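Local coordinates for 1-deoxy-D-xylulose 5-phosphate reductoisomerase (Moraxella catarrhalis, PDB 4ZQG), which catalyses the NAD(P)H-dependent rearrangement and reduction of 1-deoxy-D-xylulose 5-phosphate to 2-C-methyl-D-erythritol 4-phosphate in the MEP pathway, and is inhibited by fosmidomycin, at residues Val57-Ser62 with Leu78-Leu83; Cys163-Ile168 with Tyr180-Leu185; Leu275-Met280 with Met299-Tyr304. All coordinates share one frame; numbering follows the deposited sequence.

Interaction 1: Val57-Ser62 with Leu78-Leu83; sequences VKICTS and LDTIIL
Leu83 lies against Cys60, with CB of Leu83 4.0 Å from CB of Cys60, and its CD1 methyl reaches back toward the chain of Lys58. These residues belong to neighbouring parallel strands of a beta-alpha-beta unit in the Rossmann-type domain. Strand 58-61 leads through helix 66-75 to strand 81-84, the outermost strand on this side of the domain's sheet within the chain. The register pairs Lys58 with Ile81, Ile59 with Ile82 and Cys60 with Leu83. The short strand axes run in the same direction with a 26° twist.

Lys58, Cys60, Ile81 and Leu83 point to one face. There the extended Lys58 chain crosses Leu83 obliquely, and CD of Lys58 is 4.2 Å from CD1 of Leu83. The amine goes on to salt bridges with Glu91 and Asp95, and helix 85-93 covers Cys60 and Leu83. Ile59 and Ile82 point to the other face, under helix 66-75. Their CG1 atoms are 4.3 Å apart. Ile59 also meets Thr80 at about a right angle. The first torsion of Thr80 sets its methyl CG2 anti to the backbone N, where it lies 3.9 Å from CG2 of Ile59. Its hydroxyl OG1 binds the carbonyl of Pro56.

The backbones exchange the zigzag bonds of a parallel pair. Ile81 N donates to Val57 O, and Leu83 N makes a weak, bent bond to Ile59 O. In the other direction Thr61 N donates to Leu83 O at 3.1 Å and Ile59 N to Ile81 O at 2.8 Å. The oxygen of Ile81 also takes a CA-H...O contact from Lys58 CA at 3.2 Å.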
loop_
_atom_site.group_PDB
_atom_site.type_symbol
_atom_site.label_atom_id
_atom_site.label_comp_id
_atom_site.label_asym_id
_atom_site.label_seq_id
_atom_site.Cartn_x
_atom_site.Cartn_y
_atom_site.Cartn_z
ATOM N N VAL A 57 4.600 -36.282 11.641
ATOM C CA VAL A 57 3.928 -37.175 12.550
ATOM C C VAL A 57 2.788 -37.895 11.850
ATOM O O VAL A 57 2.570 -39.044 12.092
ATOM C CB VAL A 57 3.469 -36.436 13.825
ATOM C CG1 VAL A 57 2.747 -37.375 14.767
ATOM C CG2 VAL A 57 4.669 -35.813 14.521
ATOM N N LYS A 58 2.062 -37.232 10.965
ATOM C CA LYS A 58 0.905 -37.848 10.305
ATOM C C LYS A 58 0.843 -37.417 8.877
ATOM O O LYS A 58 1.230 -36.307 8.547
ATOM C CB LYS A 58 -0.422 -37.409 10.959
ATOM C CG LYS A 58 -0.436 -37.369 12.477
ATOM C CD LYS A 58 -1.864 -37.301 13.028
ATOM C CE LYS A 58 -1.857 -37.411 14.553
ATOM N NZ LYS A 58 -3.151 -37.016 15.146
ATOM N N ILE A 59 0.319 -38.273 8.028
ATOM C CA ILE A 59 -0.038 -37.874 6.672
ATOM C C ILE A 59 -1.358 -38.544 6.337
ATOM O O ILE A 59 -1.759 -39.486 7.017
ATOM C CB ILE A 59 1.022 -38.251 5.626
ATOM C CG1 ILE A 59 1.111 -39.784 5.518
ATOM C CG2 ILE A 59 2.345 -37.611 5.984
ATOM C CD1 ILE A 59 2.309 -40.286 4.733
ATOM N N CYS A 60 -2.035 -38.039 5.313
ATOM C CA CYS A 60 -3.353 -38.495 4.947
ATOM C C CYS A 60 -3.400 -38.535 3.464
ATOM O O CYS A 60 -2.894 -37.616 2.824
ATOM C CB CYS A 60 -4.408 -37.496 5.449
ATOM S SG CYS A 60 -6.118 -37.899 5.016
ATOM N N THR A 61 -4.036 -39.560 2.905
ATOM C CA THR A 61 -4.229 -39.654 1.451
ATOM C C THR A 61 -5.644 -40.083 1.142
ATOM O O THR A 61 -6.480 -40.206 2.061
ATOM C CB THR A 61 -3.205 -40.610 0.801
ATOM O OG1 THR A 61 -3.382 -40.643 -0.615
ATOM C CG2 THR A 61 -3.342 -42.008 1.344
ATOM N N SER A 62 -5.927 -40.313 -0.142
ATOM C CA SER A 62 -7.228 -40.850 -0.544
ATOM C C SER A 62 -7.423 -42.270 -0.053
ATOM O O SER A 62 -6.450 -42.971 0.184
ATOM C CB SER A 62 -7.395 -40.810 -2.065
ATOM O OG SER A 62 -6.750 -41.868 -2.743
ATOM N N LEU A 78 9.727 -45.132 8.303
ATOM C CA LEU A 78 9.329 -43.915 9.000
ATOM C C LEU A 78 8.339 -44.252 10.114
ATOM O O LEU A 78 7.552 -45.172 9.971
ATOM C CB LEU A 78 8.665 -42.925 8.044
ATOM C CG LEU A 78 9.430 -42.057 7.037
ATOM C CD1 LEU A 78 10.915 -42.054 7.326
ATOM C CD2 LEU A 78 9.128 -42.491 5.613
ATOM N N ASP A 79 8.348 -43.453 11.189
ATOM C CA ASP A 79 7.370 -43.577 12.283
ATOM C C ASP A 79 5.990 -43.017 11.927
ATOM O O ASP A 79 5.052 -43.156 12.708
ATOM C CB ASP A 79 7.856 -42.838 13.538
ATOM C CG ASP A 79 9.133 -43.426 14.125
ATOM O OD1 ASP A 79 9.887 -42.668 14.776
ATOM O OD2 ASP A 79 9.388 -44.633 13.950
ATOM N N THR A 80 5.871 -42.399 10.755
ATOM C CA THR A 80 4.705 -41.633 10.337
ATOM C C THR A 80 3.365 -42.382 10.398
ATOM O O THR A 80 3.209 -43.429 9.778
ATOM C CB THR A 80 4.912 -41.158 8.872
ATOM O OG1 THR A 80 6.228 -40.587 8.717
ATOM C CG2 THR A 80 3.889 -40.123 8.481
ATOM N N ILE A 81 2.392 -41.803 11.116
ATOM C CA ILE A 81 0.999 -42.282 11.095
ATOM C C ILE A 81 0.305 -41.947 9.769
ATOM O O ILE A 81 0.354 -40.797 9.309
ATOM C CB ILE A 81 0.160 -41.672 12.231
ATOM C CG1 ILE A 81 0.705 -42.060 13.604
ATOM C CG2 ILE A 81 -1.296 -42.079 12.064
ATOM C CD1 ILE A 81 0.494 -41.036 14.689
ATOM N N ILE A 82 -0.362 -42.924 9.168
ATOM C CA ILE A 82 -1.043 -42.698 7.904
ATOM C C ILE A 82 -2.519 -42.659 8.193
ATOM O O ILE A 82 -2.987 -43.400 9.061
ATOM C CB ILE A 82 -0.796 -43.805 6.888
ATOM C CG1 ILE A 82 0.696 -43.934 6.616
ATOM C CG2 ILE A 82 -1.504 -43.509 5.585
ATOM C CD1 ILE A 82 1.433 -44.764 7.645
ATOM N N LEU A 83 -3.228 -41.778 7.467
ATOM C CA LEU A 83 -4.648 -41.540 7.631
ATOM C C LEU A 83 -5.276 -41.537 6.251
ATOM O O LEU A 83 -4.573 -41.445 5.258
ATOM C CB LEU A 83 -4.868 -40.206 8.320
ATOM C CG LEU A 83 -4.257 -39.997 9.697
ATOM C CD1 LEU A 83 -4.655 -38.638 10.258
ATOM C CD2 LEU A 83 -4.702 -41.075 10.673
#

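Interaction 2: Cys163-Ile168 with Tyr180-Leu185; sequences CLPAAI and YGIKKL
A chi1 of -66° sets the Tyr180 ring anti to its own carbonyl carbon and lays it along the start of helix 166-170. Ile168 has a similar first torsion (chi1 -54°) and an extended second one, which carries its CD1 methyl toward the root of that ring. CG1 of Ile168 lies over one ring face, and CD1 of Ile168 is 3.9 Å from CG of Tyr180. The Ile168 and Tyr180 side chains run side by side, pointing opposite ways. Pro165 and Ala167 approach the ring obliquely. CG of Pro165 is 4.0 Å from CD1 of Tyr180, and CB of Ala167 sits 3.4 Å from the phenolic OH of Tyr180.

Ile182 extends the apolar surface. Its CG1 is 4.1 Å from CD1 of Ile168, while its CD1 meets CD2 of Leu164, also at 4.1 Å. Leu164 and Ile182 cross at about a right angle. No hydrogen bond joins the segments, so apolar contact carries the whole junction. Phe243 of helix 230-243 packs on Leu164, and Tyr266 touches both Pro165 and Ile182.

Pro165 is the N-cap residue of the short helix. Just past Ile182 the strand has a classic beta bulge, where the backbones of Lys183 and Lys184 both face Glu265 of strand 260-266. The arrangement is a helix start packed on the entry of strand 182-189, in the mixed sheet of the middle domain.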
loop_
_atom_site.group_PDB
_atom_site.type_symbol
_atom_site.label_atom_id
_atom_site.label_comp_id
_atom_site.label_asym_id
_atom_site.label_seq_id
_atom_site.Cartn_x
_atom_site.Cartn_y
_atom_site.Cartn_z
ATOM N N CYS A 163 -2.906 -4.165 3.395
ATOM C CA CYS A 163 -3.250 -2.782 3.245
ATOM C C CYS A 163 -4.363 -2.258 4.209
ATOM O O CYS A 163 -4.906 -1.168 4.001
ATOM C CB CYS A 163 -3.633 -2.560 1.794
ATOM S SG CYS A 163 -2.163 -2.593 0.725
ATOM N N LEU A 164 -4.653 -3.006 5.280
ATOM C CA LEU A 164 -5.734 -2.695 6.209
ATOM C C LEU A 164 -5.149 -2.371 7.577
ATOM O O LEU A 164 -4.081 -2.847 7.936
ATOM C CB LEU A 164 -6.724 -3.864 6.277
ATOM C CG LEU A 164 -7.775 -3.948 5.164
ATOM C CD1 LEU A 164 -8.628 -5.196 5.222
ATOM C CD2 LEU A 164 -8.734 -2.756 5.247
ATOM N N PRO A 165 -5.815 -1.519 8.354
ATOM C CA PRO A 165 -5.160 -1.191 9.610
ATOM C C PRO A 165 -5.140 -2.416 10.515
ATOM O O PRO A 165 -5.909 -3.344 10.290
ATOM C CB PRO A 165 -6.034 -0.079 10.201
ATOM C CG PRO A 165 -6.975 0.339 9.151
ATOM C CD PRO A 165 -7.015 -0.694 8.090
ATOM N N ALA A 166 -4.303 -2.398 11.543
ATOM C CA ALA A 166 -4.128 -3.566 12.419
ATOM C C ALA A 166 -5.422 -4.079 13.034
ATOM O O ALA A 166 -5.769 -5.268 12.902
ATOM C CB ALA A 166 -3.164 -3.237 13.527
ATOM N N ALA A 167 -6.138 -3.180 13.698
ATOM C CA ALA A 167 -7.420 -3.496 14.313
ATOM C C ALA A 167 -8.391 -4.274 13.410
ATOM O O ALA A 167 -9.139 -5.150 13.903
ATOM C CB ALA A 167 -8.053 -2.222 14.803
ATOM N N ILE A 168 -8.362 -3.997 12.099
ATOM C CA ILE A 168 -9.245 -4.701 11.131
ATOM C C ILE A 168 -8.679 -6.055 10.671
ATOM O O ILE A 168 -9.420 -6.938 10.226
ATOM C CB ILE A 168 -9.566 -3.778 9.929
ATOM C CG1 ILE A 168 -10.141 -2.462 10.454
ATOM C CG2 ILE A 168 -10.511 -4.458 8.941
ATOM C CD1 ILE A 168 -10.762 -1.564 9.413
ATOM N N TYR A 180 -12.012 4.419 10.625
ATOM C CA TYR A 180 -10.957 3.808 9.854
ATOM C C TYR A 180 -11.018 4.240 8.420
ATOM O O TYR A 180 -10.050 4.077 7.693
ATOM C CB TYR A 180 -11.023 2.273 9.930
ATOM C CG TYR A 180 -10.737 1.787 11.325
ATOM C CD1 TYR A 180 -9.457 1.864 11.835
ATOM C CD2 TYR A 180 -11.756 1.302 12.143
ATOM C CE1 TYR A 180 -9.179 1.481 13.124
ATOM C CE2 TYR A 180 -11.494 0.916 13.444
ATOM C CZ TYR A 180 -10.195 1.007 13.923
ATOM O OH TYR A 180 -9.879 0.620 15.195
ATOM N N GLY A 181 -12.167 4.737 7.997
ATOM C CA GLY A 181 -12.277 5.363 6.716
ATOM C C GLY A 181 -12.146 4.471 5.515
ATOM O O GLY A 181 -11.774 4.968 4.452
ATOM N N ILE A 182 -12.503 3.187 5.623
ATOM C CA ILE A 182 -12.452 2.313 4.433
ATOM C C ILE A 182 -13.621 2.634 3.527
ATOM O O ILE A 182 -14.753 2.637 3.990
ATOM C CB ILE A 182 -12.577 0.796 4.719
ATOM C CG1 ILE A 182 -11.702 0.309 5.890
ATOM C CG2 ILE A 182 -12.218 0.026 3.478
ATOM C CD1 ILE A 182 -10.356 0.935 5.967
ATOM N N LYS A 183 -13.366 2.882 2.246
ATOM C CA LYS A 183 -14.431 3.225 1.335
ATOM C C LYS A 183 -14.836 2.037 0.593
ATOM O O LYS A 183 -16.006 1.659 0.620
ATOM C CB LYS A 183 -14.015 4.307 0.330
ATOM C CG LYS A 183 -15.203 5.095 -0.215
ATOM C CD LYS A 183 -14.843 5.853 -1.451
ATOM C CE LYS A 183 -15.946 6.827 -1.819
ATOM N NZ LYS A 183 -15.464 7.646 -2.961
ATOM N N LYS A 184 -13.870 1.426 -0.084
ATOM C CA LYS A 184 -14.138 0.223 -0.839
ATOM C C LYS A 184 -12.876 -0.562 -1.130
ATOM O O LYS A 184 -11.775 -0.049 -0.943
ATOM C CB LYS A 184 -14.872 0.590 -2.115
ATOM C CG LYS A 184 -14.108 1.425 -3.109
ATOM C CD LYS A 184 -14.845 1.398 -4.450
ATOM C CE LYS A 184 -16.068 2.336 -4.447
ATOM N NZ LYS A 184 -15.724 3.560 -5.199
ATOM N N LEU A 185 -13.039 -1.820 -1.562
ATOM C CA LEU A 185 -11.889 -2.699 -1.870
ATOM C C LEU A 185 -11.828 -2.883 -3.362
ATOM O O LEU A 185 -12.858 -2.986 -3.997
ATOM C CB LEU A 185 -12.038 -4.047 -1.186
ATOM C CG LEU A 185 -12.303 -4.028 0.317
ATOM C CD1 LEU A 185 -12.357 -5.435 0.865
ATOM C CD2 LEU A 185 -11.237 -3.245 1.059
#

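Interaction 3: Leu275-Met280 with Met299-Tyr304; sequences LGTPDM and MPLDLY. With NAD (nicotinamide-adenine-dinucleotide), chain C.
The loop between strand 271-275 and helix 281-289 carries Met280 into the cofactor and fosmidomycin pocket, and its first residues pack on the later loop 299-304. Thr277 and Leu301 are the closest backbone pair, with their CA atoms 5.0 Å apart. Leu301 has CG anti to the backbone N (chi1 -172°), and this sends its CD2 methyl alongside the opposing backbone. CD2 of Leu301 is 3.9 Å from the amide N of Gly276. CD2 also touches CB of Leu275, more loosely.

The Thr277 methyl CG2 sits 3.0 Å from both Met299 O and Leu301 N, too close for a carbon, so the placing of the two Thr277 branches is doubtful. The modelled bond from Thr277 OG1 to Met299 O is weak and shares that doubt. One water gives a clearer link. It accepts from Thr277 N at 3.0 Å and from Leu301 N at 3.2 Å, so it satisfies an amide on each side.

Farther along, the side chain of Asp279 caps a backbone N at the turn into the helix and forms a salt bridge with Lys281. Met280 is bent at both chi2 and chi3, which folds its thioether toward the nicotinamide. SD of Met280 is 3.8 Å from C4N of NAD, the ring carbon that carries the hydride. At the other end, Leu275 pairs with a strand of the second subunit, and Phe271 of that subunit packs on Leu275 and Leu301. Segment 275-280 thus runs from the dimer interface, where it packs on 299-304, to Met280 at the nicotinamide end of the dinucleotide site.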
loop_
_atom_site.group_PDB
_atom_site.type_symbol
_atom_site.label_atom_id
_atom_site.label_comp_id
_atom_site.label_asym_id
_atom_site.label_seq_id
_atom_site.Cartn_x
_atom_site.Cartn_y
_atom_site.Cartn_z
ATOM N N LEU A 275 2.018 -4.375 -4.214
ATOM C CA LEU A 275 2.669 -4.720 -5.488
ATOM C C LEU A 275 3.742 -5.822 -5.214
ATOM O O LEU A 275 4.253 -5.963 -4.089
ATOM C CB LEU A 275 3.373 -3.519 -6.159
ATOM C CG LEU A 275 2.570 -2.482 -6.965
ATOM C CD1 LEU A 275 1.665 -1.715 -6.029
ATOM C CD2 LEU A 275 3.454 -1.498 -7.690
ATOM N N GLY A 276 4.099 -6.558 -6.257
ATOM C CA GLY A 276 5.103 -7.605 -6.127
ATOM C C GLY A 276 5.156 -8.459 -7.376
ATOM O O GLY A 276 4.288 -8.352 -8.246
ATOM N N THR A 277 6.175 -9.310 -7.489
ATOM C CA THR A 277 6.182 -10.157 -8.644
ATOM C C THR A 277 5.117 -11.137 -8.286
ATOM O O THR A 277 4.902 -11.392 -7.112
ATOM C CB THR A 277 7.514 -10.830 -8.948
ATOM O OG1 THR A 277 7.660 -11.970 -8.124
ATOM C CG2 THR A 277 8.645 -9.894 -8.705
ATOM N N PRO A 278 4.393 -11.626 -9.285
ATOM C CA PRO A 278 3.329 -12.584 -9.068
ATOM C C PRO A 278 3.894 -14.019 -8.767
ATOM O O PRO A 278 4.173 -14.771 -9.660
ATOM C CB PRO A 278 2.592 -12.545 -10.386
ATOM C CG PRO A 278 3.663 -12.250 -11.381
ATOM C CD PRO A 278 4.550 -11.282 -10.699
ATOM N N ASP A 279 4.038 -14.317 -7.486
ATOM C CA ASP A 279 4.657 -15.457 -6.980
ATOM C C ASP A 279 4.035 -15.695 -5.639
ATOM O O ASP A 279 4.268 -14.913 -4.723
ATOM C CB ASP A 279 6.120 -15.186 -6.749
ATOM C CG ASP A 279 6.890 -16.474 -6.355
ATOM O OD1 ASP A 279 7.811 -16.811 -7.088
ATOM O OD2 ASP A 279 6.566 -17.160 -5.347
ATOM N N MET A 280 3.330 -16.801 -5.465
ATOM C CA MET A 280 2.603 -17.018 -4.223
ATOM C C MET A 280 3.464 -17.178 -2.986
ATOM O O MET A 280 2.929 -17.231 -1.896
ATOM C CB MET A 280 1.706 -18.252 -4.342
ATOM C CG MET A 280 0.546 -18.099 -5.315
ATOM S SD MET A 280 -0.573 -16.740 -4.941
ATOM C CE MET A 280 -1.212 -17.171 -3.335
ATOM N N MET A 299 12.067 -13.664 -6.378
ATOM C CA MET A 299 12.892 -12.674 -7.024
ATOM C C MET A 299 12.102 -11.374 -6.966
ATOM O O MET A 299 11.000 -11.301 -7.529
ATOM C CB MET A 299 13.136 -13.092 -8.476
ATOM C CG MET A 299 14.044 -14.318 -8.631
ATOM S SD MET A 299 14.069 -14.963 -10.327
ATOM C CE MET A 299 14.383 -13.395 -11.157
ATOM N N PRO A 300 12.631 -10.334 -6.291
ATOM C CA PRO A 300 11.752 -9.153 -6.081
ATOM C C PRO A 300 11.458 -8.421 -7.360
ATOM O O PRO A 300 12.208 -8.507 -8.314
ATOM C CB PRO A 300 12.553 -8.261 -5.128
ATOM C CG PRO A 300 13.664 -9.118 -4.609
ATOM C CD PRO A 300 13.949 -10.130 -5.675
ATOM N N LEU A 301 10.329 -7.754 -7.386
ATOM C CA LEU A 301 9.971 -6.916 -8.492
ATOM C C LEU A 301 11.064 -5.870 -8.711
ATOM O O LEU A 301 11.518 -5.236 -7.766
ATOM C CB LEU A 301 8.633 -6.249 -8.150
ATOM C CG LEU A 301 7.955 -5.452 -9.247
ATOM C CD1 LEU A 301 7.712 -6.243 -10.525
ATOM C CD2 LEU A 301 6.646 -4.962 -8.701
ATOM N N ASP A 302 11.477 -5.698 -9.961
ATOM C CA ASP A 302 12.405 -4.635 -10.353
ATOM C C ASP A 302 11.636 -3.445 -10.985
ATOM O O ASP A 302 11.196 -3.519 -12.155
ATOM C CB ASP A 302 13.421 -5.175 -11.353
ATOM C CG ASP A 302 14.363 -4.094 -11.901
ATOM O OD1 ASP A 302 14.949 -4.354 -12.949
ATOM O OD2 ASP A 302 14.555 -3.007 -11.291
ATOM N N LEU A 303 11.508 -2.347 -10.229
ATOM C CA LEU A 303 10.689 -1.224 -10.671
ATOM C C LEU A 303 11.268 -0.535 -11.887
ATOM O O LEU A 303 10.545 0.011 -12.681
ATOM C CB LEU A 303 10.523 -0.196 -9.570
ATOM C CG LEU A 303 9.876 -0.690 -8.299
ATOM C CD1 LEU A 303 10.043 0.356 -7.232
ATOM C CD2 LEU A 303 8.422 -1.009 -8.528
ATOM N N TYR A 304 12.574 -0.556 -12.044
ATOM C CA TYR A 304 13.165 -0.023 -13.265
ATOM C C TYR A 304 12.684 -0.732 -14.576
ATOM O O TYR A 304 12.426 -0.065 -15.577
ATOM C CB TYR A 304 14.704 0.051 -13.135
ATOM C CG TYR A 304 15.164 0.949 -12.001
ATOM C CD1 TYR A 304 14.402 2.047 -11.590
ATOM C CD2 TYR A 304 16.346 0.716 -11.345
ATOM C CE1 TYR A 304 14.807 2.882 -10.548
ATOM C CE2 TYR A 304 16.772 1.538 -10.297
ATOM C CZ TYR A 304 15.994 2.623 -9.906
ATOM O OH TYR A 304 16.371 3.423 -8.875
HETATM P PA NAD C . -3.780 -28.093 -6.981
HETATM O O1A NAD C . -4.806 -28.660 -7.901
HETATM O O2A NAD C . -2.384 -27.770 -7.469
HETATM O O5B NAD C . -3.667 -28.940 -5.608
HETATM C C5B NAD C . -4.777 -29.294 -4.801
HETATM C C4B NAD C . -4.329 -30.075 -3.555
HETATM O O4B NAD C . -5.519 -30.562 -2.908
HETATM C C3B NAD C . -3.443 -31.289 -3.869
HETATM O O3B NAD C . -2.437 -31.493 -2.873
HETATM C C2B NAD C . -4.429 -32.446 -3.861
HETATM O O2B NAD C . -3.879 -33.655 -3.341
HETATM C C1B NAD C . -5.570 -31.987 -2.960
HETATM N N9A NAD C . -6.889 -32.484 -3.451
HETATM C C8A NAD C . -7.352 -32.380 -4.710
HETATM N N7A NAD C . -8.578 -32.943 -4.831
HETATM C C5A NAD C . -8.921 -33.427 -3.638
HETATM C C6A NAD C . -10.107 -34.152 -3.130
HETATM N N6A NAD C . -11.158 -34.439 -3.963
HETATM N N1A NAD C . -10.064 -34.492 -1.825
HETATM C C2A NAD C . -8.995 -34.216 -1.022
HETATM N N3A NAD C . -7.877 -33.566 -1.420
HETATM C C4A NAD C . -7.800 -33.147 -2.715
HETATM O O3 NAD C . -4.457 -26.757 -6.370
HETATM P PN NAD C . -3.830 -25.286 -6.168
HETATM O O1N NAD C . -3.780 -24.683 -7.556
HETATM O O2N NAD C . -2.654 -25.404 -5.228
HETATM O O5D NAD C . -5.078 -24.657 -5.374
HETATM C C5D NAD C . -5.260 -24.865 -3.971
HETATM C C4D NAD C . -6.280 -23.866 -3.420
HETATM O O4D NAD C . -5.706 -22.571 -3.226
HETATM C C3D NAD C . -7.434 -23.689 -4.391
HETATM O O3D NAD C . -8.611 -23.505 -3.612
HETATM C C2D NAD C . -7.068 -22.459 -5.191
HETATM O O2D NAD C . -8.232 -21.835 -5.752
HETATM C C1D NAD C . -6.313 -21.635 -4.141
HETATM N N1N NAD C . -5.303 -20.751 -4.742
HETATM C C2N NAD C . -4.261 -21.255 -5.449
HETATM C C3N NAD C . -3.313 -20.402 -6.051
HETATM C C7N NAD C . -2.126 -20.923 -6.823
HETATM O O7N NAD C . -1.194 -20.179 -7.071
HETATM N N7N NAD C . -2.087 -22.194 -7.218
HETATM C C4N NAD C . -3.463 -19.033 -5.901
HETATM C C5N NAD C . -4.521 -18.563 -5.163
HETATM C C6N NAD C . -5.440 -19.424 -4.589
HETATM O O HOH W 1 8.096 -8.592 -5.291
#

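In the fold
From the N terminus the three contacts follow one another in series; none nests or crosses. Interaction 1 closes the helical crossover at one edge of the Rossmann-type sheet, near the adenosine end of NAD. Interaction 2 closes a short loop in the middle domain, joining helix 166-170 to the mixed sheet. Interaction 3 brings together the loops on either side of helix 281-289, just after that sheet's strand 271-275. Interactions 2 and 3 come within about 7 Å at their nearest atoms, and both touch the second subunit. Interaction 1 lies apart, its centre about 41 Å from that of interaction 2 and 37 Å from that of interaction 3.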